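Local coordinates for protein geranyltranstransferase (Stenotrophomonas maltophilia, PDB 7LBJ) that probably joins isoprenyl diphosphate units into longer prenyl diphosphates with the help of magnesium, at residues M44-L49 with P107-A112. Numbering follows the deposited sequence.
With EDO (1,2-ethanediol), chain D.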
ATOM      1  N   MET A  44      -9.458  -4.826 -10.616  1.00 14.40           N
ATOM      2  CA  MET A  44      -9.563  -4.738  -9.167  1.00 14.69           C
ATOM      3  C   MET A  44     -10.773  -5.524  -8.660  1.00 15.85           C
ATOM      4  O   MET A  44     -10.672  -6.293  -7.696  1.00 16.21           O
ATOM      5  CB  MET A  44      -9.649  -3.270  -8.751  1.00 16.99           C
ATOM      6  CG  MET A  44      -8.327  -2.503  -8.943  1.00 14.67           C
ATOM      7  SD  MET A  44      -8.588  -0.715  -8.764  1.00 17.11           S
ATOM      8  CE  MET A  44      -8.910  -0.580  -7.001  1.00 17.65           C
ATOM      9  N   ARG A  45     -11.926  -5.346  -9.308  1.00 15.45           N
ATOM     10  CA  ARG A  45     -13.132  -6.050  -8.876  1.00 17.25           C
ATOM     11  C   ARG A  45     -13.017  -7.542  -9.121  1.00 16.20           C
ATOM     12  O   ARG A  45     -13.411  -8.344  -8.268  1.00 18.15           O
ATOM     13  CB  ARG A  45     -14.356  -5.500  -9.603  1.00 16.13           C
ATOM     14  CG  ARG A  45     -14.743  -4.121  -9.146  1.00 17.34           C
ATOM     15  CD  ARG A  45     -15.786  -3.475 -10.058  1.00 23.96           C
ATOM     16  NE  ARG A  45     -16.407  -2.416  -9.285  1.00 25.05           N
ATOM     17  CZ  ARG A  45     -17.467  -2.587  -8.506  1.00 23.00           C
ATOM     18  NH1 ARG A  45     -18.216  -3.674  -8.585  1.00 24.42           N
ATOM     19  NH2 ARG A  45     -17.789  -1.636  -7.635  1.00 26.32           N
ATOM     20  N   TYR A  46     -12.499  -7.925 -10.292  1.00 16.47           N
ATOM     21  CA  TYR A  46     -12.302  -9.337 -10.604  1.00 16.21           C
ATOM     22  C   TYR A  46     -11.466 -10.026  -9.539  1.00 19.65           C
ATOM     23  O   TYR A  46     -11.662 -11.222  -9.259  1.00 16.37           O
ATOM     24  CB  TYR A  46     -11.628  -9.464 -11.968  1.00 18.49           C
ATOM     25  CG  TYR A  46     -11.414 -10.869 -12.471  1.00 19.82           C
ATOM     26  CD1 TYR A  46     -12.442 -11.566 -13.098  1.00 21.92           C
ATOM     27  CD2 TYR A  46     -10.181 -11.496 -12.349  1.00 22.85           C
ATOM     28  CE1 TYR A  46     -12.249 -12.856 -13.584  1.00 25.27           C
ATOM     29  CE2 TYR A  46      -9.982 -12.804 -12.830  1.00 23.04           C
ATOM     30  CZ  TYR A  46     -11.019 -13.473 -13.448  1.00 28.98           C
ATOM     31  OH  TYR A  46     -10.821 -14.766 -13.933  1.00 25.98           O
ATOM     32  N   SER A  47     -10.524  -9.290  -8.948  1.00 15.70           N
ATOM     33  CA  SER A  47      -9.594  -9.838  -7.975  1.00 16.49           C
ATOM     34  C   SER A  47     -10.159  -9.930  -6.565  1.00 18.31           C
ATOM     35  O   SER A  47      -9.499 -10.519  -5.704  1.00 18.87           O
ATOM     36  CB  SER A  47      -8.313  -8.974  -7.931  1.00 16.18           C
ATOM     37  OG  SER A  47      -7.723  -8.880  -9.216  1.00 18.17           O
ATOM     38  N   VAL A  48     -11.321  -9.340  -6.268  1.00 16.89           N
ATOM     39  CA  VAL A  48     -11.771  -9.448  -4.885  1.00 16.32           C
ATOM     40  C   VAL A  48     -13.256  -9.783  -4.749  1.00 20.24           C
ATOM     41  O   VAL A  48     -13.659 -10.370  -3.739  1.00 19.09           O
ATOM     42  CB  VAL A  48     -11.392  -8.179  -4.090  1.00 25.33           C
ATOM     43  CG1 VAL A  48     -12.262  -7.055  -4.440  1.00 20.82           C
ATOM     44  CG2 VAL A  48     -11.459  -8.455  -2.591  1.00 22.90           C
ATOM     45  N   LEU A  49     -14.074  -9.478  -5.760  1.00 16.07           N
ATOM     46  CA  LEU A  49     -15.489  -9.806  -5.659  1.00 18.60           C
ATOM     47  C   LEU A  49     -15.728 -11.251  -6.094  1.00 23.13           C
ATOM     48  O   LEU A  49     -14.874 -11.897  -6.713  1.00 22.87           O
ATOM     49  CB  LEU A  49     -16.359  -8.849  -6.498  1.00 20.18           C
ATOM     50  CG  LEU A  49     -16.235  -7.347  -6.141  1.00 15.33           C
ATOM     51  CD1 LEU A  49     -17.130  -6.457  -6.977  1.00 21.40           C
ATOM     52  CD2 LEU A  49     -16.496  -7.125  -4.656  1.00 17.33           C
ATOM     53  N   PRO A 107      -9.672 -17.989 -14.349  1.00 29.72           N
ATOM     54  CA  PRO A 107      -8.342 -17.485 -14.707  1.00 27.40           C
ATOM     55  C   PRO A 107      -7.852 -16.466 -13.690  1.00 25.72           C
ATOM     56  O   PRO A 107      -8.625 -15.656 -13.175  1.00 21.45           O
ATOM     57  CB  PRO A 107      -8.561 -16.848 -16.084  1.00 25.72           C
ATOM     58  CG  PRO A 107      -9.712 -17.621 -16.675  1.00 32.97           C
ATOM     59  CD  PRO A 107     -10.607 -17.954 -15.493  1.00 33.21           C
ATOM     60  N   THR A 108      -6.555 -16.519 -13.390  1.00 23.28           N
ATOM     61  CA  THR A 108      -5.970 -15.510 -12.509  1.00 21.77           C
ATOM     62  C   THR A 108      -6.029 -14.136 -13.178  1.00 20.65           C
ATOM     63  O   THR A 108      -6.269 -14.010 -14.377  1.00 20.37           O
ATOM     64  CB  THR A 108      -4.538 -15.890 -12.140  1.00 22.04           C
ATOM     65  OG1 THR A 108      -3.811 -16.183 -13.335  1.00 23.13           O
ATOM     66  CG2 THR A 108      -4.535 -17.137 -11.238  1.00 23.25           C
ATOM     67  N   THR A 109      -5.790 -13.080 -12.391  1.00 18.16           N
ATOM     68  CA  THR A 109      -6.066 -11.740 -12.903  1.00 19.22           C
ATOM     69  C   THR A 109      -5.167 -11.379 -14.084  1.00 20.19           C
ATOM     70  O   THR A 109      -5.617 -10.734 -15.038  1.00 18.58           O
ATOM     71  CB  THR A 109      -5.933 -10.711 -11.774  1.00 16.81           C
ATOM     72  OG1 THR A 109      -6.875 -11.028 -10.743  1.00 17.70           O
ATOM     73  CG2 THR A 109      -6.214  -9.277 -12.288  1.00 15.39           C
ATOM     74  N   HIS A 110      -3.894 -11.787 -14.054  1.00 19.41           N
ATOM     75  CA  HIS A 110      -3.009 -11.452 -15.165  1.00 20.20           C
ATOM     76  C   HIS A 110      -3.324 -12.262 -16.422  1.00 24.06           C
ATOM     77  O   HIS A 110      -2.993 -11.812 -17.531  1.00 21.03           O
ATOM     78  CB  HIS A 110      -1.537 -11.646 -14.765  1.00 23.23           C
ATOM     79  CG  HIS A 110      -1.158 -13.077 -14.551  1.00 20.91           C
ATOM     80  ND1 HIS A 110      -1.314 -13.715 -13.340  1.00 23.62           N
ATOM     81  CD2 HIS A 110      -0.643 -14.000 -15.400  1.00 23.15           C
ATOM     82  CE1 HIS A 110      -0.915 -14.973 -13.456  1.00 22.22           C
ATOM     83  NE2 HIS A 110      -0.502 -15.168 -14.693  1.00 24.19           N
ATOM     84  N   VAL A 111      -3.971 -13.428 -16.281  1.00 21.05           N
ATOM     85  CA  VAL A 111      -4.453 -14.162 -17.450  1.00 23.57           C
ATOM     86  C   VAL A 111      -5.736 -13.535 -17.987  1.00 22.85           C
ATOM     87  O   VAL A 111      -5.890 -13.349 -19.199  1.00 26.69           O
ATOM     88  CB  VAL A 111      -4.652 -15.654 -17.109  1.00 23.66           C
ATOM     89  CG1 VAL A 111      -5.178 -16.430 -18.329  1.00 27.53           C
ATOM     90  CG2 VAL A 111      -3.361 -16.269 -16.634  1.00 26.60           C
ATOM     91  N   ALA A 112      -6.675 -13.188 -17.102  1.00 23.07           N
ATOM     92  CA  ALA A 112      -7.911 -12.549 -17.548  1.00 23.72           C
ATOM     93  C   ALA A 112      -7.651 -11.196 -18.192  1.00 25.83           C
ATOM     94  O   ALA A 112      -8.378 -10.794 -19.109  1.00 24.96           O
ATOM     95  CB  ALA A 112      -8.875 -12.392 -16.369  1.00 21.89           C
TER
HETATM   96  C1  EDO D 302      -0.599 -13.633 -18.993  1.00 39.52           C
HETATM   97  O1  EDO D 302       0.791 -13.371 -18.747  1.00 42.33           O
HETATM   98  C2  EDO D 302      -1.154 -12.613 -19.983  1.00 38.11           C
HETATM   99  O2  EDO D 302      -2.594 -12.657 -19.984  1.00 41.80           O
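The ring of Tyr46 meets the turn that leads into helix 109-112 mainly along one edge: Pro107 O and Thr109 OG1 both lie near the ring plane, the latter 3.7 Å from Tyr46 CD2; the other flat group, the His110 ring, has a 1,2-ethanediol at its edge, near its plane. Ala112 CB approaches the tyrosine obliquely, off-centre in a CH-pi contact, 3.7 Å from Tyr46 CE2; a lone methyl suits this place because it lets the helix come close to the ring. CG of Tyr46 stands anti to the backbone N (chi1 -177°), which sends the ring out from the last part of helix 38-46 toward the other segment. Its hydroxyl then donates to Pro107 O in a very short hydrogen bond, Tyr46 OH to Pro107 O 2.5 Å, while Pro107 CD lies 3.6 Å from Tyr46 OH. Tyrosine combines the length to span the gap with a donor for this backbone carbonyl.

A second polar link runs between hydroxyls, Ser47 OG and Thr109 OG1 lying 2.8 Å apart. Ser47 OG also bonds to Ala43 O, which ties the short side chain back to the preceding turn of the backbone. Thr109 CG2 packs beside that hydroxyl, 3.4 Å from Ser47 OG.

The diol, probably from the crystallisation liquor, donates from EDO O2 to His110 O at 2.6 Å. Within the all-helical fold of the prenyl synthase family, the contact thus ties the C-terminal region of helix 38-46 and the residues that follow to the junction of strand 106-107 with helix 109-112, while Ser47 and Thr109 both rest on Val90 of helix 75-92 and His110 touches Ala118 of helix 115-134.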